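Local coordinates for PhnB protein (Bacillus cereus, PDB 3OMS), which is of unknown function but belongs to the glyoxalase family and may act as a 3-demethylubiquinone-9 3-methyltransferase-like enzyme, at residues S84-C89 against K119-L124; T29-Q34 against F99-Q104; A24-T29 against S35-I40. All coordinates share one frame; numbering follows the deposited sequence. Where two conformers were deposited one is given.

Interaction 1: residues S84-C89 against K119-L124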
# COMPACT_ATOMS: atom_id res chain seq x y z
N SER A 84 -1.87 -3.20 -3.76
CA SER A 84 -3.26 -3.43 -3.37
C SER A 84 -3.40 -3.76 -1.86
O SER A 84 -2.41 -4.07 -1.15
CB SER A 84 -3.89 -4.53 -4.20
OG SER A 84 -3.21 -5.77 -4.06
N LEU A 85 -4.64 -3.66 -1.40
CA LEU A 85 -4.99 -3.99 -0.04
C LEU A 85 -5.72 -5.35 -0.00
O LEU A 85 -6.81 -5.49 -0.55
CB LEU A 85 -5.84 -2.87 0.56
CG LEU A 85 -5.16 -1.49 0.59
CD1 LEU A 85 -6.19 -0.45 1.12
CD2 LEU A 85 -3.89 -1.47 1.41
N TYR A 86 -5.08 -6.32 0.62
CA TYR A 86 -5.52 -7.68 0.64
C TYR A 86 -6.25 -7.90 1.97
O TYR A 86 -5.62 -7.82 3.05
CB TYR A 86 -4.32 -8.57 0.50
CG TYR A 86 -4.56 -10.03 0.37
CD1 TYR A 86 -4.66 -10.63 -0.88
CD2 TYR A 86 -4.68 -10.85 1.51
CE1 TYR A 86 -4.88 -12.00 -0.99
CE2 TYR A 86 -4.87 -12.23 1.38
CZ TYR A 86 -5.00 -12.77 0.13
OH TYR A 86 -5.17 -14.12 0.00
N VAL A 87 -7.55 -8.19 1.86
CA VAL A 87 -8.39 -8.32 3.03
C VAL A 87 -8.77 -9.76 3.29
O VAL A 87 -9.26 -10.44 2.42
CB VAL A 87 -9.71 -7.52 2.90
CG1 VAL A 87 -10.48 -7.55 4.31
CG2 VAL A 87 -9.44 -6.07 2.48
N THR A 88 -8.54 -10.24 4.50
CA THR A 88 -8.96 -11.59 4.83
C THR A 88 -10.20 -11.47 5.75
O THR A 88 -10.18 -10.76 6.72
CB THR A 88 -7.83 -12.43 5.43
OG1 THR A 88 -7.57 -11.96 6.76
CG2 THR A 88 -6.56 -12.32 4.56
N CYS A 89 -11.29 -12.08 5.32
CA CYS A 89 -12.60 -11.93 5.94
C CYS A 89 -12.84 -13.24 6.69
O CYS A 89 -12.38 -14.31 6.24
CB CYS A 89 -13.67 -11.69 4.85
SG CYS A 89 -13.43 -10.23 3.73
N LYS A 119 -11.62 -20.73 -1.98
CA LYS A 119 -13.08 -20.99 -1.93
C LYS A 119 -13.87 -19.73 -2.29
O LYS A 119 -14.95 -19.79 -2.88
CB LYS A 119 -13.51 -21.52 -0.55
CG LYS A 119 -13.57 -20.50 0.62
CD LYS A 119 -14.17 -21.17 1.91
CE LYS A 119 -13.07 -21.54 2.95
NZ LYS A 119 -13.51 -22.63 3.89
N LYS A 120 -13.32 -18.58 -1.91
CA LYS A 120 -14.00 -17.32 -2.12
C LYS A 120 -12.98 -16.19 -2.18
O LYS A 120 -12.34 -15.87 -1.19
CB LYS A 120 -14.99 -17.06 -1.01
CG LYS A 120 -16.02 -16.00 -1.31
CD LYS A 120 -17.32 -16.54 -1.83
CE LYS A 120 -18.33 -15.40 -1.95
NZ LYS A 120 -19.77 -15.80 -2.00
N PHE A 121 -12.88 -15.59 -3.36
CA PHE A 121 -11.90 -14.53 -3.66
C PHE A 121 -12.43 -13.57 -4.70
O PHE A 121 -13.14 -13.97 -5.65
CB PHE A 121 -10.60 -15.12 -4.18
CG PHE A 121 -9.60 -14.10 -4.64
CD1 PHE A 121 -8.71 -13.52 -3.73
CD2 PHE A 121 -9.51 -13.74 -5.99
CE1 PHE A 121 -7.74 -12.58 -4.14
CE2 PHE A 121 -8.56 -12.80 -6.42
CZ PHE A 121 -7.66 -12.23 -5.48
N GLY A 122 -12.07 -12.30 -4.56
CA GLY A 122 -12.34 -11.32 -5.60
C GLY A 122 -11.34 -10.21 -5.58
O GLY A 122 -10.65 -9.98 -4.55
N TRP A 123 -11.28 -9.46 -6.68
CA TRP A 123 -10.30 -8.38 -6.83
C TRP A 123 -10.99 -7.27 -7.60
O TRP A 123 -11.62 -7.51 -8.63
CB TRP A 123 -9.06 -8.87 -7.60
CG TRP A 123 -7.84 -8.01 -7.51
CD1 TRP A 123 -7.77 -6.71 -7.17
CD2 TRP A 123 -6.50 -8.43 -7.77
NE1 TRP A 123 -6.47 -6.26 -7.24
CE2 TRP A 123 -5.67 -7.31 -7.60
CE3 TRP A 123 -5.91 -9.66 -8.11
CZ2 TRP A 123 -4.26 -7.38 -7.72
CZ3 TRP A 123 -4.51 -9.72 -8.28
CH2 TRP A 123 -3.71 -8.58 -8.08
N LEU A 124 -10.92 -6.07 -7.06
CA LEU A 124 -11.54 -4.92 -7.71
C LEU A 124 -10.75 -3.66 -7.48
O LEU A 124 -9.81 -3.65 -6.63
CB LEU A 124 -12.95 -4.72 -7.14
CG LEU A 124 -13.17 -4.62 -5.61
CD1 LEU A 124 -12.73 -3.21 -5.14
CD2 LEU A 124 -14.66 -4.83 -5.29

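Interaction 2: residues T29-Q34 against F99-Q104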
# COMPACT_ATOMS: atom_id res chain seq x y z
N THR A 29 -13.76 3.41 6.69
CA THR A 29 -13.92 3.12 8.10
C THR A 29 -15.32 2.56 8.40
O THR A 29 -15.53 1.99 9.45
CB THR A 29 -13.65 4.33 9.00
OG1 THR A 29 -14.49 5.40 8.61
CG2 THR A 29 -12.20 4.79 8.94
N SER A 30 -16.27 2.68 7.47
CA SER A 30 -17.60 2.05 7.65
C SER A 30 -17.66 0.55 7.29
O SER A 30 -18.68 -0.12 7.58
CB SER A 30 -18.63 2.80 6.80
OG SER A 30 -18.60 2.38 5.42
N LEU A 31 -16.60 0.00 6.71
CA LEU A 31 -16.63 -1.32 6.11
C LEU A 31 -16.13 -2.40 7.03
O LEU A 31 -16.40 -3.58 6.80
CB LEU A 31 -15.75 -1.36 4.85
CG LEU A 31 -16.15 -0.41 3.72
CD1 LEU A 31 -15.16 -0.59 2.58
CD2 LEU A 31 -17.57 -0.68 3.27
N PHE A 32 -15.35 -2.02 8.04
CA PHE A 32 -14.71 -2.99 8.91
C PHE A 32 -14.93 -2.62 10.37
O PHE A 32 -15.08 -1.44 10.73
CB PHE A 32 -13.18 -3.03 8.64
CG PHE A 32 -12.82 -3.27 7.20
CD1 PHE A 32 -12.94 -4.54 6.65
CD2 PHE A 32 -12.37 -2.23 6.40
CE1 PHE A 32 -12.64 -4.75 5.31
CE2 PHE A 32 -12.08 -2.44 5.05
CZ PHE A 32 -12.20 -3.69 4.51
N ASP A 33 -14.95 -3.65 11.20
CA ASP A 33 -15.02 -3.45 12.63
C ASP A 33 -13.77 -2.73 13.10
O ASP A 33 -12.69 -2.93 12.52
CB ASP A 33 -15.12 -4.79 13.36
CG ASP A 33 -15.93 -4.68 14.58
OD1 ASP A 33 -17.18 -4.57 14.41
OD2 ASP A 33 -15.33 -4.67 15.70
N GLN A 34 -13.94 -1.92 14.15
CA GLN A 34 -12.84 -1.23 14.85
C GLN A 34 -12.02 -0.40 13.90
O GLN A 34 -10.78 -0.48 13.84
CB GLN A 34 -12.00 -2.22 15.64
CG GLN A 34 -12.67 -2.59 16.96
CD GLN A 34 -12.15 -3.87 17.49
OE1 GLN A 34 -11.45 -3.90 18.51
NE2 GLN A 34 -12.48 -4.96 16.81
N PHE A 99 -17.28 -6.72 -0.33
CA PHE A 99 -17.01 -6.71 -1.77
C PHE A 99 -18.05 -5.84 -2.52
O PHE A 99 -17.68 -4.98 -3.32
CB PHE A 99 -16.99 -8.13 -2.33
CG PHE A 99 -16.48 -8.21 -3.74
CD1 PHE A 99 -15.11 -8.31 -3.99
CD2 PHE A 99 -17.35 -8.19 -4.83
CE1 PHE A 99 -14.63 -8.40 -5.28
CE2 PHE A 99 -16.86 -8.25 -6.14
CZ PHE A 99 -15.54 -8.36 -6.35
N HIS A 100 -19.33 -6.08 -2.25
CA HIS A 100 -20.46 -5.40 -2.91
C HIS A 100 -20.38 -3.90 -2.66
O HIS A 100 -20.61 -3.11 -3.54
CB HIS A 100 -21.77 -5.99 -2.40
CG HIS A 100 -23.01 -5.25 -2.81
ND1 HIS A 100 -23.47 -5.21 -4.10
CD2 HIS A 100 -23.91 -4.57 -2.06
CE1 HIS A 100 -24.60 -4.52 -4.14
NE2 HIS A 100 -24.89 -4.13 -2.91
N LYS A 101 -20.02 -3.53 -1.43
CA LYS A 101 -19.90 -2.12 -1.12
C LYS A 101 -18.75 -1.48 -1.91
O LYS A 101 -18.92 -0.41 -2.49
CB LYS A 101 -19.74 -1.91 0.40
CG LYS A 101 -21.09 -2.09 1.17
CD LYS A 101 -20.88 -1.87 2.65
CE LYS A 101 -22.13 -1.88 3.56
NZ LYS A 101 -21.51 -1.76 4.99
N LEU A 102 -17.59 -2.13 -1.89
CA LEU A 102 -16.38 -1.61 -2.59
C LEU A 102 -16.54 -1.60 -4.12
O LEU A 102 -15.94 -0.76 -4.80
CB LEU A 102 -15.15 -2.46 -2.20
CG LEU A 102 -14.55 -2.30 -0.81
CD1 LEU A 102 -13.54 -3.46 -0.54
CD2 LEU A 102 -13.87 -0.92 -0.69
N ALA A 103 -17.35 -2.53 -4.64
CA ALA A 103 -17.62 -2.60 -6.08
C ALA A 103 -18.46 -1.43 -6.62
O ALA A 103 -18.48 -1.25 -7.85
CB ALA A 103 -18.35 -3.97 -6.43
N GLN A 104 -19.18 -0.68 -5.76
CA GLN A 104 -20.12 0.35 -6.24
C GLN A 104 -19.34 1.43 -6.98
O GLN A 104 -18.40 2.01 -6.44
CB GLN A 104 -20.91 0.97 -5.10
CG GLN A 104 -21.64 -0.00 -4.13
CD GLN A 104 -22.77 -0.88 -4.74
OE1 GLN A 104 -22.61 -1.49 -5.80
NE2 GLN A 104 -23.86 -1.02 -3.99
O HOH W 1 -20.69 1.30 4.37

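Interaction 3: residues A24-T29 against S35-I40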
# COMPACT_ATOMS: atom_id res chain seq x y z
N ALA A 24 -13.38 9.24 1.18
CA ALA A 24 -12.85 7.89 1.05
C ALA A 24 -12.64 7.27 2.40
O ALA A 24 -13.08 6.13 2.66
CB ALA A 24 -11.51 7.91 0.25
N MSE A 25 -12.04 8.05 3.31
CA MSE A 25 -11.84 7.60 4.67
C MSE A 25 -13.13 7.29 5.40
O MSE A 25 -13.25 6.27 6.09
CB MSE A 25 -11.08 8.70 5.44
CG MSE A 25 -10.57 8.35 6.72
SE MSE A 25 -9.15 9.73 7.14
CE MSE A 25 -10.30 11.33 6.98
N ASN A 26 -14.11 8.18 5.28
CA ASN A 26 -15.41 7.91 5.87
C ASN A 26 -16.02 6.61 5.33
O ASN A 26 -16.61 5.82 6.08
CB ASN A 26 -16.34 9.14 5.72
CG ASN A 26 -16.04 10.22 6.79
OD1 ASN A 26 -16.34 10.03 7.94
ND2 ASN A 26 -15.44 11.29 6.40
N PHE A 27 -15.83 6.37 4.04
CA PHE A 27 -16.32 5.13 3.40
C PHE A 27 -15.60 3.93 3.94
O PHE A 27 -16.24 2.99 4.41
CB PHE A 27 -16.15 5.24 1.88
CG PHE A 27 -16.54 4.00 1.12
CD1 PHE A 27 -17.79 3.43 1.28
CD2 PHE A 27 -15.66 3.45 0.20
CE1 PHE A 27 -18.17 2.30 0.52
CE2 PHE A 27 -16.02 2.35 -0.56
CZ PHE A 27 -17.26 1.77 -0.40
N TYR A 28 -14.26 3.98 3.96
CA TYR A 28 -13.47 2.80 4.37
C TYR A 28 -13.70 2.42 5.82
O TYR A 28 -13.85 1.25 6.17
CB TYR A 28 -11.98 3.03 4.15
CG TYR A 28 -11.59 3.24 2.70
CD1 TYR A 28 -12.35 2.71 1.63
CD2 TYR A 28 -10.45 3.95 2.39
CE1 TYR A 28 -11.96 2.92 0.33
CE2 TYR A 28 -10.08 4.19 1.13
CZ TYR A 28 -10.82 3.67 0.08
OH TYR A 28 -10.33 3.91 -1.17
N THR A 29 -13.76 3.41 6.69
CA THR A 29 -13.92 3.12 8.10
C THR A 29 -15.32 2.56 8.40
O THR A 29 -15.53 1.99 9.45
CB THR A 29 -13.65 4.33 9.00
OG1 THR A 29 -14.49 5.40 8.61
CG2 THR A 29 -12.20 4.79 8.94
N SER A 35 -12.75 0.44 13.18
CA SER A 35 -12.14 1.35 12.22
C SER A 35 -12.68 2.75 12.48
O SER A 35 -13.91 2.97 12.52
CB SER A 35 -12.48 0.90 10.81
OG SER A 35 -12.15 -0.45 10.66
N GLU A 36 -11.79 3.71 12.67
CA GLU A 36 -12.24 5.09 12.89
C GLU A 36 -11.25 6.11 12.42
O GLU A 36 -10.05 5.83 12.28
CB GLU A 36 -12.54 5.31 14.37
CG GLU A 36 -11.59 4.67 15.26
CD GLU A 36 -12.12 4.47 16.68
OE1 GLU A 36 -13.34 4.38 16.92
OE2 GLU A 36 -11.29 4.36 17.58
N ILE A 37 -11.76 7.29 12.17
CA ILE A 37 -10.90 8.42 11.94
C ILE A 37 -10.24 8.81 13.26
O ILE A 37 -10.90 8.86 14.28
CB ILE A 37 -11.63 9.60 11.29
CG1 ILE A 37 -12.12 9.15 9.87
CG2 ILE A 37 -10.67 10.78 11.13
CD1 ILE A 37 -13.05 10.08 9.23
N VAL A 38 -8.92 8.94 13.22
CA VAL A 38 -8.10 9.31 14.39
C VAL A 38 -7.87 10.83 14.45
O VAL A 38 -8.09 11.48 15.50
CB VAL A 38 -6.73 8.54 14.44
CG1 VAL A 38 -5.85 9.09 15.57
CG2 VAL A 38 -6.99 7.03 14.67
N SER A 39 -7.38 11.38 13.34
CA SER A 39 -7.03 12.80 13.24
C SER A 39 -7.24 13.28 11.83
O SER A 39 -7.07 12.50 10.87
CB SER A 39 -5.58 13.05 13.66
OG SER A 39 -4.64 12.34 12.87
N ILE A 40 -7.60 14.55 11.68
CA ILE A 40 -7.78 15.10 10.32
C ILE A 40 -7.53 16.59 10.37
O ILE A 40 -8.07 17.28 11.25
CB ILE A 40 -9.21 14.80 9.77
CG1 ILE A 40 -9.44 15.47 8.39
CG2 ILE A 40 -10.30 15.27 10.78
CD1 ILE A 40 -10.64 14.94 7.61

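Interaction 1: residues S84-C89 against K119-L124
Y86 meets F121, and S84 meets W123, across a strand that lies between them. Strands 83-89 and 121-125 are both neighbours of strand 131-136 and do not pair with each other; the closest CA atoms, those of Y86 and W123, are 8.9 Å apart. At this spacing the contact depends chiefly on the reach of the aromatic side chains, with W123 coming to the short S84.

The apolar part is a single touch between two aromatic rings. CE1 of Y86 comes within 4.3 Å of CE1 of F121, arriving at the edge of the phenylalanine ring near its plane. Both residues hold CG opposite their own backbone N (chi1 -174° for Y86, 174° for F121), which carries the rings off their strands and over the middle one, where each also rests on Q133. A flat phenylalanine ring can offer its edge to Y86 and still pack edge-to-face with F117.

The second touch involves a polar atom but is van der Waals in kind: OG of S84 stands 4.1 Å from CZ2 of W123. A small serine fits beside the broad indole, and its hydroxyl is hydrogen-bonded to NE2 of Q133. The indole nitrogen NE1 is likewise bonded to OG of S131. Strand 131-136 thus supplies partners for both polar groups.

On the other face of the sheet C89 and L124 pack against helix 92-103, through I95 and F99. S84 to V87 also pair antiparallel with a strand of the second subunit, where M67 of that subunit packs on Y86, and the sheet continues across the dimer interface. A four-stranded mixed sheet of order 1-4-3-2, its first and third strands flanking the fourth, is the hallmark of the βαβββ unit from which glyoxalase-family folds are built.

Interaction 2: residues T29-Q34 against F99-Q104
In this glyoxalase-type fold, the loop that leaves helix 21-29 meets the last turn of helix 92-103 where L31 reaches K101 and L102, joining elements that follow the first strands of the two four-stranded sheets. L31 is the wedge: its two methyl groups divide between neighbouring residues of the helix. CD1 approaches CD2 of L102 at 3.5 Å, two leucine tips meeting at a slant; both leucines are buried, which suits branched apolar side chains. W132 and L124 also touch L102, so this leucine links the helix to its own sheet as well as to the loop.

The other methyl, CD2, lies 3.6 Å from CD of K101. The lysine chain is fully extended beyond CG (chi2 180°) and slides past L31 in the opposite direction, lending its methylenes to the leucine while carrying its ammonium group out toward the water that bridges to S30. Behind L31, its CB sits 3.8 Å above one face of the F32 ring, displaced from the ring centre; F32 in turn packs on K10 of the second subunit.

No direct hydrogen bond crosses: NZ of K101 stays 4.2 Å from O of S30, and a water joins the two residues. It donates to OG of S30, itself bonded to O of F27, at 2.6 Å and accepts weakly from NZ of K101 at 3.2 Å.

Interaction 3: residues A24-T29 against S35-I40
M25, present as selenomethionine, is the long apolar arm that helix 21-29 lays across I37 and I40. Its CB heads from the helix toward the strand, and CG, opposite the backbone N (chi1 -169°), meets CG1 of I37 at 3.6 Å. SE continues past the same branch, 4.1 Å from CG1 of I37. There the chain bends (chi3 58°), and the terminal CE comes to lie 3.8 Å from CD1 of I37 and 3.7 Å from CD1 of I40. The M25 and I37 side chains cross at about a right angle. A flexible, unbranched residue suits this place, since it can fold round the branched isoleucine; A57 and F59 of the adjoining strand also touch it.

N26 presses on I37 from the solvent side, with OD1 3.5 Å from CD1 of I37, while its ND2 is bonded to O of E22. Farther along, the methyl CG2 of T29 rests 3.8 Å from C of E36, and CB of S35 packs 3.5 Å from O of T29.

The T29 hydroxyl turns back into the helix instead: OG1 donates to O of M25 at 2.9 Å. That carbonyl also takes the backbone N-H of T29, the two donors arriving from opposite faces of its plane. OG of S35 is hydrogen-bonded to the backbone N of N62 and to O of D33.

The axes of the segments 24-29 and 37-40 run nearly antiparallel (169°), the helix crossing over the sheet in the β-α-β connection between strands 11-17 and 37-42, the outermost two of the sheet within this chain. No hydrogen bond passes between the two segments: OG1 of T29, ND2 of N26 and OG of S35 all find partners on their own side or in nearby loops, so the union rests mainly on apolar fit.

How the interactions relate
Interactions 1 and 2 lie with their centres 12 Å apart, as do interactions 2 and 3, whereas interactions 1 and 3 are 20 Å apart on opposite sides of the chain's centre and do not touch. Along the chain interaction 3 closes before interaction 1 opens, and interaction 2 spans the interval, its segments alternating with those of both others. T29 belongs to interactions 2 and 3, and F27 packs on K101 and L102; F32 meets V87, and F99 meets L124, tying interaction 2 to interaction 1. The two four-stranded sheets, each of order 1-4-3-2, are thereby connected through the helix-loop seam of interaction 2, consistent with the paired architecture of glyoxalase-family proteins.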